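Local coordinates for adenosine monophosphate-protein transferase vopS (Vibrio parahaemolyticus, PDB 3LET), which transfers AMP from ATP onto a threonine of host Rho GTPases, blocking their effector binding and actin assembly in infected cells, at residues K48-S51 and K52-K55; H275-T278 and D279-R283. One frame throughout, in Å; residues are numbered along the deposited sequence.

Interaction 1: K48-S51 and K52-K55; sequences KLDS and KMVK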
loop_
_atom_site.group_PDB
_atom_site.type_symbol
_atom_site.label_atom_id
_atom_site.label_comp_id
_atom_site.label_asym_id
_atom_site.label_seq_id
_atom_site.Cartn_x
_atom_site.Cartn_y
_atom_site.Cartn_z
ATOM N N LYS A 48 -31.531 -20.107 2.324
ATOM C CA LYS A 48 -32.247 -21.357 2.515
ATOM C C LYS A 48 -32.124 -21.930 3.926
ATOM O O LYS A 48 -32.752 -22.942 4.250
ATOM C CB LYS A 48 -31.710 -22.368 1.511
ATOM C CG LYS A 48 -31.789 -21.868 0.057
ATOM C CD LYS A 48 -31.200 -22.897 -0.908
ATOM C CE LYS A 48 -31.237 -22.413 -2.363
ATOM N NZ LYS A 48 -32.627 -22.279 -2.882
ATOM N N LEU A 49 -31.321 -21.294 4.774
ATOM C CA LEU A 49 -31.042 -21.828 6.093
ATOM C C LEU A 49 -32.195 -21.520 7.015
ATOM O O LEU A 49 -32.760 -20.424 6.985
ATOM C CB LEU A 49 -29.756 -21.226 6.663
ATOM C CG LEU A 49 -28.529 -21.519 5.798
ATOM C CD1 LEU A 49 -27.286 -20.899 6.421
ATOM C CD2 LEU A 49 -28.353 -23.024 5.613
ATOM N N ASP A 50 -32.551 -22.489 7.847
ATOM C CA ASP A 50 -33.656 -22.269 8.775
ATOM C C ASP A 50 -33.160 -21.379 9.912
ATOM O O ASP A 50 -31.967 -21.330 10.181
ATOM C CB ASP A 50 -34.217 -23.594 9.286
ATOM C CG ASP A 50 -33.977 -23.800 10.752
ATOM O OD1 ASP A 50 -34.945 -23.654 11.533
ATOM O OD2 ASP A 50 -32.827 -24.104 11.122
ATOM N N SER A 51 -34.064 -20.658 10.563
ATOM C CA SER A 51 -33.666 -19.608 11.518
ATOM C C SER A 51 -32.887 -20.156 12.713
ATOM O O SER A 51 -32.026 -19.484 13.273
ATOM C CB SER A 51 -34.908 -18.882 12.049
ATOM O OG SER A 51 -35.607 -18.228 11.005
ATOM N N LYS A 52 -33.199 -21.374 13.124
ATOM C CA LYS A 52 -32.585 -21.893 14.339
ATOM C C LYS A 52 -31.140 -22.246 14.037
ATOM O O LYS A 52 -30.238 -22.033 14.841
ATOM C CB LYS A 52 -33.339 -23.121 14.839
ATOM C CG LYS A 52 -32.615 -23.896 15.929
ATOM C CD LYS A 52 -33.547 -24.961 16.499
ATOM C CE LYS A 52 -32.903 -25.793 17.587
ATOM N NZ LYS A 52 -33.861 -26.835 18.066
ATOM N N MET A 53 -30.942 -22.786 12.849
ATOM C CA MET A 53 -29.629 -23.166 12.368
ATOM C C MET A 53 -28.741 -21.934 12.274
ATOM O O MET A 53 -27.603 -21.937 12.728
ATOM C CB MET A 53 -29.789 -23.834 11.012
ATOM C CG MET A 53 -28.601 -24.616 10.573
ATOM S SD MET A 53 -27.589 -23.458 9.697
ATOM C CE MET A 53 -26.431 -24.579 8.899
ATOM N N VAL A 54 -29.282 -20.861 11.714
ATOM C CA VAL A 54 -28.550 -19.602 11.616
ATOM C C VAL A 54 -28.123 -19.084 12.989
ATOM O O VAL A 54 -27.022 -18.570 13.141
ATOM C CB VAL A 54 -29.382 -18.536 10.845
ATOM C CG1 VAL A 54 -28.784 -17.155 10.993
ATOM C CG2 VAL A 54 -29.488 -18.933 9.365
ATOM N N LYS A 55 -28.982 -19.207 13.991
ATOM C CA LYS A 55 -28.588 -18.792 15.339
ATOM C C LYS A 55 -27.558 -19.729 15.972
ATOM O O LYS A 55 -26.580 -19.283 16.568
ATOM C CB LYS A 55 -29.800 -18.719 16.266
ATOM C CG LYS A 55 -30.800 -17.650 15.904
ATOM C CD LYS A 55 -32.195 -18.045 16.358
ATOM C CE LYS A 55 -33.251 -17.050 15.893
ATOM N NZ LYS A 55 -33.187 -15.758 16.626
#

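Interaction 2: H275-T278 and D279-R283; sequences HGFT and DGNGR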
loop_
_atom_site.group_PDB
_atom_site.type_symbol
_atom_site.label_atom_id
_atom_site.label_comp_id
_atom_site.label_asym_id
_atom_site.label_seq_id
_atom_site.Cartn_x
_atom_site.Cartn_y
_atom_site.Cartn_z
ATOM N N HIS A 275 1.535 6.840 -1.278
ATOM C CA HIS A 275 1.217 6.746 0.159
ATOM C C HIS A 275 1.520 5.326 0.627
ATOM O O HIS A 275 0.624 4.595 1.057
ATOM C CB HIS A 275 -0.253 7.082 0.434
ATOM C CG HIS A 275 -0.584 8.510 0.141
ATOM N ND1 HIS A 275 -0.474 9.504 1.090
ATOM C CD2 HIS A 275 -0.956 9.123 -1.008
ATOM C CE1 HIS A 275 -0.797 10.663 0.546
ATOM N NE2 HIS A 275 -1.094 10.459 -0.725
ATOM N N GLY A 276 2.776 4.924 0.516
ATOM C CA GLY A 276 3.149 3.530 0.745
ATOM C C GLY A 276 3.140 3.088 2.201
ATOM O O GLY A 276 3.243 1.871 2.475
ATOM N N PHE A 277 3.068 4.051 3.128
ATOM C CA PHE A 277 3.016 3.754 4.567
ATOM C C PHE A 277 1.829 4.462 5.200
ATOM O O PHE A 277 1.324 5.430 4.651
ATOM C CB PHE A 277 4.345 4.177 5.261
ATOM C CG PHE A 277 5.545 3.468 4.710
ATOM C CD1 PHE A 277 5.873 2.186 5.154
ATOM C CD2 PHE A 277 6.277 4.027 3.693
ATOM C CE1 PHE A 277 6.956 1.497 4.610
ATOM C CE2 PHE A 277 7.371 3.345 3.130
ATOM C CZ PHE A 277 7.712 2.077 3.612
ATOM N N THR A 278 1.391 4.007 6.373
ATOM C CA THR A 278 0.238 4.634 7.003
ATOM C C THR A 278 0.591 6.022 7.516
ATOM O O THR A 278 -0.271 6.912 7.600
ATOM C CB THR A 278 -0.306 3.779 8.172
ATOM O OG1 THR A 278 0.767 3.454 9.053
ATOM C CG2 THR A 278 -0.921 2.502 7.647
ATOM N N ASP A 279 1.863 6.211 7.859
ATOM C CA ASP A 279 2.351 7.514 8.280
ATOM C C ASP A 279 3.862 7.554 8.073
ATOM O O ASP A 279 4.508 6.513 7.899
ATOM C CB ASP A 279 2.024 7.743 9.762
ATOM C CG ASP A 279 2.232 9.198 10.216
ATOM O OD1 ASP A 279 2.458 10.097 9.360
ATOM O OD2 ASP A 279 2.160 9.426 11.455
ATOM N N GLY A 280 4.418 8.756 8.098
ATOM C CA GLY A 280 5.854 8.931 7.898
ATOM C C GLY A 280 6.290 8.721 6.450
ATOM O O GLY A 280 7.447 8.383 6.171
ATOM N N ASN A 281 5.384 8.913 5.512
ATOM C CA ASN A 281 5.777 8.856 4.103
ATOM C C ASN A 281 6.803 9.921 3.725
ATOM O O ASN A 281 7.708 9.642 2.955
ATOM C CB ASN A 281 4.545 9.015 3.206
ATOM C CG ASN A 281 3.626 7.835 3.339
ATOM O OD1 ASN A 281 4.037 6.726 3.049
ATOM N ND2 ASN A 281 2.406 8.052 3.819
ATOM N N GLY A 282 6.640 11.137 4.236
ATOM C CA GLY A 282 7.569 12.207 3.900
ATOM C C GLY A 282 8.965 11.856 4.414
ATOM O O GLY A 282 9.973 11.976 3.690
ATOM N N ARG A 283 9.031 11.360 5.650
ATOM C CA ARG A 283 10.319 10.977 6.236
ATOM C C ARG A 283 10.942 9.844 5.442
ATOM O O ARG A 283 12.138 9.865 5.185
ATOM C CB ARG A 283 10.132 10.470 7.676
ATOM C CG ARG A 283 10.007 11.593 8.667
ATOM C CD ARG A 283 9.679 11.040 10.040
ATOM N NE ARG A 283 9.622 12.130 10.996
ATOM C CZ ARG A 283 10.355 12.206 12.097
ATOM N NH1 ARG A 283 11.190 11.226 12.409
ATOM N NH2 ARG A 283 10.224 13.257 12.900
#

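Interaction 1: K48-S51 and K52-K55
The carboxylate of Asp50 meets two backbone N-H groups at the start of a helix. Met53 N comes from above the carboxylate plane, about 41° out of it, and bonds to Asp50 OD2 at 2.9 Å. The other oxygen, Asp50 OD1, takes a weak bond from Lys52 N at 3.3 Å. This makes Asp50 the N-cap of the helix. Its chi1 of 113° is not a staggered value, and it brings the carboxylate round to the first turn. The packing there is tight, with Asp50 OD2 only 3.1 Å from Met53 CB. The carboxylate, if charged, would probably be stabilised by the N-terminal end of the helix dipole.

The backbone continues the turn. Val54 N bonds to Asp50 O at 3.1 Å, and Lys55 N bonds to Ser51 O. The chain of Lys55 runs past that same oxygen, with CG and CD both in contact.

Leu49 precedes the cap and folds back over the turn. Its CB touches Val54 CG2 at 3.6 Å, and the two side chains cross at about a right angle. This pairing of the residue before the N-cap with the fourth helical residue is a hydrophobic staple. CD2 of Leu49 also reaches Met53 CE at 4.1 Å.

The loop after helix 39-45 thus leads into helix 51-56. Val54 also packs on Val106 and Gln110, joining this short helix to helix 105-111.

Interaction 2: H275-T278 and D279-R283
Asn281 turns its side-chain amide back on the loop before its own helix and bonds to both backbone polar groups of Phe277. Asn281 OD1 accepts from Phe277 N at 2.8 Å. This donor lies in the carbonyl plane of the amide, on a lone pair. Asn281 ND2 donates a hydrogen bond to Phe277 O at 3.0 Å. That bond is less regular, because ND2 stands about 39° above the carbonyl plane of Phe277. The two bonds together fix the rotation of the amide. With CG anti to its carbonyl carbon (chi1 -67°), Asn281 holds the amide over the loop.

Asn281 OD1 also lies at the edge of the Phe277 ring, near its plane and 3.6 Å from Phe277 CD2. The ring itself is buried. It stacks with His214, whose NE2 bonds to Asp279 O, and touches Leu210 and Leu245.

The sequence from His275 to Arg283, HGFTDGNGR, is a variant of the Fic motif HPFx(D/E)GN(G/K)R, with Gly276 at the place of the usual proline. It joins two helices through a tight loop. Helix 260-274 ends in a Schellman motif with His275, at positive phi, as its C-prime residue. Beyond the turn, Asn281 ND2 comes obliquely to the His275 ring, 4.2 Å from ND1.

Next to the helix start, Asp279 OD1 accepts from Gly280 N at 2.7 Å. Gly280 is the N-cap residue and has positive phi. Gly280, Asn281 and Gly282 are probably part of the ATP site, as is Arg286 one turn along. Thr278 OG1 bonds to Glu222 O.

In the fold
Both interactions lie where a loop runs into a helix, but in different parts of the chain. Interaction 1 is a surface contact in the N-terminal domain, its centre about 39 Å from the centre of the chain. Interaction 2 is partly buried in the Fic region, its centre about 10 Å from that of the chain. Their nearest atoms are about 34 Å apart and do not touch. In interaction 1 an acidic side chain binds N-H groups of the following helix, and apolar side chains pack beside it. In interaction 2 a neutral amide reaches backward from the helix to the loop. The surroundings differ too: one short helix beside 105-111, against several helices around a buried aromatic ring.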